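Side-chain contacts in possible protein of nuclear scaffold (Encephalitozoon cuniculi, PDB 3KAE), which is a Cdc27 (APC3) family protein, here its N-terminal homodimeric tetratricopeptide-repeat domain, and probably serves as a protein-binding subunit of the anaphase-promoting complex: residues Lys4-Ile9 and Ala101-Met106; Leu24-Leu29 and Met37-Val42. All coordinates share one frame; numbering follows the deposited sequence.

Both contacts lie on the same side of the centre of this all-helical N-terminal domain, with their own centres 10 Å apart. Along the chain, contact 2 is nested inside the loop closed by contact 1. Contact 2 pairs two successive helices, 18-31 and 36-45. Contact 1 ties the first helix, 5-14, to the short helix 101-104. The two contacts touch directly. I6 CD1 meets L28 CD2 at 3.5 Å, and I103 CD1 meets L38 CD2 at 3.6 Å. L5 and I9 also pack on L24. The four helices therefore meet in one connected set of apolar contacts at the N-terminal end of the domain. Both contacts also touch the second subunit of the homodimer.

Contact 1: Lys4-Ile9 and Ala101-Met106; sequences KLIGKI and ARIQEM
I6 and R102 meet at the guanidinium group. The CG2 branch of I6 lies over one face of the planar group, 3.4 Å above its plane and shifted toward the rim. The nearest atom of the group is R102 NH2, 3.6 Å from I6 CG2. R102 NH1 packs on the backbone of G7, 3.2 Å from G7 CA, a contact and not a hydrogen bond. G7 has no side chain, so the guanidinium can lie close against the helix. The R102 chain is bent at chi3 (-66°), which turns the group over I6 and G7. A salt bridge from R102 NE to D100 OD1 holds the polar end. The contact joins the first helix of the chain, 5-14, to the short helix 101-104, which comes between helices 78-89 and 113-126 in the sequence of the tetratricopeptide-repeat domain. The second kind of contact is apolar. I6 CD1 approaches I103 CG1 at 4.1 Å, and I6 CG2 lies 4.1 Å from I103 CD1. The two isoleucines cross at a slant. In I6, CG2 stands anti to the backbone N, and the CG1 branch, beside the backbone N, ends in the CD1 methyl that meets I103. Y35 touches both isoleucines.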
loop_
_atom_site.group_PDB
_atom_site.type_symbol
_atom_site.label_atom_id
_atom_site.label_comp_id
_atom_site.label_asym_id
_atom_site.label_seq_id
_atom_site.Cartn_x
_atom_site.Cartn_y
_atom_site.Cartn_z
ATOM N N LYS C 4 -0.047 15.830 17.709
ATOM C CA LYS C 4 0.177 14.441 18.082
ATOM C C LYS C 4 -0.482 13.495 17.087
ATOM O O LYS C 4 -0.136 12.307 17.031
ATOM C CB LYS C 4 -0.359 14.170 19.492
ATOM N N LEU C 5 -1.432 14.024 16.313
ATOM C CA LEU C 5 -2.157 13.214 15.338
ATOM C C LEU C 5 -1.202 12.581 14.301
ATOM O O LEU C 5 -1.482 11.512 13.762
ATOM C CB LEU C 5 -3.252 14.034 14.642
ATOM C CG LEU C 5 -4.567 14.258 15.414
ATOM C CD1 LEU C 5 -5.578 15.164 14.674
ATOM C CD2 LEU C 5 -5.213 12.922 15.765
ATOM N N ILE C 6 -0.078 13.241 14.038
ATOM C CA ILE C 6 0.876 12.752 13.050
ATOM C C ILE C 6 1.431 11.390 13.446
ATOM O O ILE C 6 1.287 10.403 12.715
ATOM C CB ILE C 6 2.047 13.729 12.839
ATOM C CG1 ILE C 6 1.562 14.994 12.129
ATOM C CG2 ILE C 6 3.127 13.070 12.001
ATOM C CD1 ILE C 6 0.903 14.696 10.810
ATOM N N GLY C 7 2.060 11.330 14.611
ATOM C CA GLY C 7 2.636 10.076 15.071
ATOM C C GLY C 7 1.638 8.935 15.032
ATOM O O GLY C 7 1.994 7.798 14.722
ATOM N N LYS C 8 0.383 9.245 15.341
ATOM C CA LYS C 8 -0.672 8.245 15.337
ATOM C C LYS C 8 -1.039 7.810 13.925
ATOM O O LYS C 8 -1.452 6.673 13.716
ATOM C CB LYS C 8 -1.924 8.779 16.048
ATOM N N ILE C 9 -0.942 8.734 12.971
ATOM C CA ILE C 9 -1.246 8.404 11.591
ATOM C C ILE C 9 -0.145 7.483 11.045
ATOM O O ILE C 9 -0.437 6.451 10.443
ATOM C CB ILE C 9 -1.404 9.671 10.723
ATOM C CG1 ILE C 9 -2.692 10.396 11.080
ATOM C CG2 ILE C 9 -1.414 9.311 9.219
ATOM C CD1 ILE C 9 -2.784 11.851 10.583
ATOM N N ALA C 101 8.875 15.719 9.781
ATOM C CA ALA C 101 9.881 14.870 9.153
ATOM C C ALA C 101 9.353 13.488 8.768
ATOM O O ALA C 101 9.786 12.913 7.772
ATOM C CB ALA C 101 11.103 14.745 10.051
ATOM N N ARG C 102 8.423 12.959 9.557
ATOM C CA ARG C 102 7.875 11.632 9.285
ATOM C C ARG C 102 7.014 11.643 8.029
ATOM O O ARG C 102 6.884 10.634 7.329
ATOM C CB ARG C 102 7.078 11.129 10.485
ATOM C CG ARG C 102 7.960 10.754 11.666
ATOM C CD ARG C 102 7.164 10.658 12.947
ATOM N NE ARG C 102 6.637 11.960 13.352
ATOM C CZ ARG C 102 5.926 12.167 14.457
ATOM N NH1 ARG C 102 5.658 11.153 15.268
ATOM N NH2 ARG C 102 5.483 13.382 14.753
ATOM N N ILE C 103 6.436 12.803 7.748
ATOM C CA ILE C 103 5.611 12.987 6.566
ATOM C C ILE C 103 6.491 13.246 5.344
ATOM O O ILE C 103 6.230 12.737 4.256
ATOM C CB ILE C 103 4.618 14.154 6.785
ATOM C CG1 ILE C 103 3.703 13.829 7.961
ATOM C CG2 ILE C 103 3.791 14.413 5.543
ATOM C CD1 ILE C 103 3.186 12.398 7.932
ATOM N N GLN C 104 7.545 14.032 5.546
ATOM C CA GLN C 104 8.419 14.460 4.467
ATOM C C GLN C 104 8.968 13.236 3.737
ATOM O O GLN C 104 9.057 13.212 2.508
ATOM C CB GLN C 104 9.561 15.323 5.017
ATOM C CG GLN C 104 10.113 16.352 4.033
ATOM C CD GLN C 104 9.517 17.753 4.203
ATOM O OE1 GLN C 104 9.261 18.206 5.321
ATOM N NE2 GLN C 104 9.317 18.451 3.086
ATOM N N GLU C 105 9.305 12.210 4.510
ATOM C CA GLU C 105 9.857 10.977 3.969
ATOM C C GLU C 105 8.950 10.339 2.926
ATOM O O GLU C 105 9.414 9.565 2.096
ATOM C CB GLU C 105 10.117 9.975 5.097
ATOM C CG GLU C 105 11.351 10.264 5.931
ATOM C CD GLU C 105 11.562 9.224 7.017
ATOM O OE1 GLU C 105 10.574 8.556 7.403
ATOM O OE2 GLU C 105 12.714 9.077 7.483
ATOM N N MET C 106 7.657 10.639 2.978
ATOM C CA MET C 106 6.707 10.022 2.055
ATOM C C MET C 106 6.615 10.838 0.782
ATOM O O MET C 106 5.802 10.545 -0.089
ATOM C CB MET C 106 5.317 9.924 2.683
ATOM C CG MET C 106 5.308 9.502 4.137
ATOM S SD MET C 106 3.649 9.040 4.658
ATOM C CE MET C 106 3.440 7.534 3.695
#

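Contact 2: Leu24-Leu29 and Met37-Val42; sequences LAACLL and MLMSIV
M39 reaches across to A25 and A26 with the sulfur end of its side chain. The path starts at CB, which points toward helix 18-31, but the closest contact is made further out. CG stands anti to the backbone N (chi1 173°) and serves as the spacer. The chain then bends at chi2 (68°), and this brings SD against A25. M39 SD packs on A25 CB at 3.8 Å. The same sulfur lies near the backbone of A26, 4.3 Å from A26 N, too far for a hydrogen bond. Beyond it the chain is extended at chi3, and M39 CE ends 4.3 Å from A26 CB. The methionine therefore lies along two consecutive alanines, with its sulfur at the first and its methyl at the second. A25 CB also faces the backbone of the partner helix, 4.2 Å from M39 CA. The small alanine side chain lets the helices come close: A25 CA and M39 CA are 5.5 Å apart. The polar backbone here is bonded along its own helix, where A25 O accepts from both L28 N and L29 N. All three touching residues are buried. H55 of helix 49-57 also touches M39, and I206 of the second subunit packs on A26. Helices 18-31 and 36-45 run antiparallel and pack through small residues, as neighbouring helices of tetratricopeptide-repeat arrays do.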
loop_
_atom_site.group_PDB
_atom_site.type_symbol
_atom_site.label_atom_id
_atom_site.label_comp_id
_atom_site.label_asym_id
_atom_site.label_seq_id
_atom_site.Cartn_x
_atom_site.Cartn_y
_atom_site.Cartn_z
ATOM N N LEU C 24 -8.107 10.081 11.045
ATOM C CA LEU C 24 -7.209 11.011 11.722
ATOM C C LEU C 24 -6.689 12.077 10.772
ATOM O O LEU C 24 -6.364 13.186 11.188
ATOM C CB LEU C 24 -6.020 10.254 12.337
ATOM C CG LEU C 24 -6.304 9.322 13.505
ATOM C CD1 LEU C 24 -5.008 8.704 13.994
ATOM C CD2 LEU C 24 -7.004 10.108 14.640
ATOM N N ALA C 25 -6.590 11.731 9.497
ATOM C CA ALA C 25 -6.097 12.677 8.511
ATOM C C ALA C 25 -7.180 13.711 8.280
ATOM O O ALA C 25 -6.907 14.914 8.185
ATOM C CB ALA C 25 -5.727 11.956 7.205
ATOM N N ALA C 26 -8.418 13.231 8.207
ATOM C CA ALA C 26 -9.570 14.108 8.005
ATOM C C ALA C 26 -9.680 15.158 9.114
ATOM O O ALA C 26 -10.114 16.292 8.860
ATOM C CB ALA C 26 -10.863 13.285 7.893
ATOM N N CYS C 27 -9.277 14.785 10.333
ATOM C CA CYS C 27 -9.348 15.702 11.485
ATOM C C CYS C 27 -8.295 16.772 11.332
ATOM O O CYS C 27 -8.453 17.886 11.820
ATOM C CB CYS C 27 -9.098 14.975 12.816
ATOM S SG CYS C 27 -10.298 13.713 13.219
ATOM N N LEU C 28 -7.211 16.417 10.648
ATOM C CA LEU C 28 -6.024 17.258 10.580
ATOM C C LEU C 28 -6.103 18.330 9.493
ATOM O O LEU C 28 -5.471 19.382 9.610
ATOM C CB LEU C 28 -4.791 16.387 10.367
ATOM C CG LEU C 28 -3.489 16.981 10.887
ATOM C CD1 LEU C 28 -3.624 17.341 12.346
ATOM C CD2 LEU C 28 -2.368 15.993 10.683
ATOM N N LEU C 29 -6.870 18.063 8.440
ATOM C CA LEU C 29 -7.100 19.039 7.373
ATOM C C LEU C 29 -7.233 20.510 7.846
ATOM O O LEU C 29 -6.627 21.407 7.260
ATOM C CB LEU C 29 -8.343 18.651 6.566
ATOM C CG LEU C 29 -8.264 17.398 5.697
ATOM C CD1 LEU C 29 -9.639 17.089 5.093
ATOM C CD2 LEU C 29 -7.218 17.592 4.619
ATOM N N MET C 37 -1.741 16.344 1.291
ATOM C CA MET C 37 -0.999 15.348 0.559
ATOM C C MET C 37 -1.154 14.029 1.303
ATOM O O MET C 37 -1.487 13.011 0.701
ATOM C CB MET C 37 0.471 15.765 0.482
ATOM C CG MET C 37 1.334 15.024 -0.548
ATOM S SD MET C 37 0.678 14.973 -2.235
ATOM C CE MET C 37 0.190 13.238 -2.333
ATOM N N LEU C 38 -0.948 14.075 2.620
ATOM C CA LEU C 38 -0.982 12.886 3.487
ATOM C C LEU C 38 -2.302 12.129 3.378
ATOM O O LEU C 38 -2.341 10.893 3.308
ATOM C CB LEU C 38 -0.743 13.295 4.945
ATOM C CG LEU C 38 -0.821 12.209 6.026
ATOM C CD1 LEU C 38 0.046 11.002 5.674
ATOM C CD2 LEU C 38 -0.395 12.767 7.370
ATOM N N MET C 39 -3.379 12.896 3.380
ATOM C CA MET C 39 -4.713 12.372 3.188
ATOM C C MET C 39 -4.781 11.637 1.852
ATOM O O MET C 39 -5.292 10.524 1.763
ATOM C CB MET C 39 -5.695 13.549 3.198
ATOM C CG MET C 39 -7.117 13.201 2.848
ATOM S SD MET C 39 -7.919 12.190 4.088
ATOM C CE MET C 39 -9.620 12.656 3.785
ATOM N N SER C 40 -4.277 12.286 0.810
ATOM C CA SER C 40 -4.269 11.717 -0.525
ATOM C C SER C 40 -3.516 10.375 -0.577
ATOM O O SER C 40 -3.978 9.402 -1.169
ATOM C CB SER C 40 -3.615 12.703 -1.488
ATOM O OG SER C 40 -4.460 13.794 -1.751
ATOM N N ILE C 41 -2.350 10.347 0.049
ATOM C CA ILE C 41 -1.525 9.142 0.119
ATOM C C ILE C 41 -2.241 7.994 0.804
ATOM O O ILE C 41 -2.400 6.923 0.218
ATOM C CB ILE C 41 -0.194 9.438 0.819
ATOM C CG1 ILE C 41 0.595 10.455 -0.005
ATOM C CG2 ILE C 41 0.618 8.167 0.992
ATOM C CD1 ILE C 41 1.969 10.733 0.512
ATOM N N VAL C 42 -2.716 8.233 2.024
ATOM C CA VAL C 42 -3.388 7.193 2.786
ATOM C C VAL C 42 -4.612 6.681 2.037
ATOM O O VAL C 42 -4.923 5.488 2.057
ATOM C CB VAL C 42 -3.726 7.676 4.207
ATOM C CG1 VAL C 42 -4.520 6.623 4.953
ATOM C CG2 VAL C 42 -2.450 8.015 4.961
#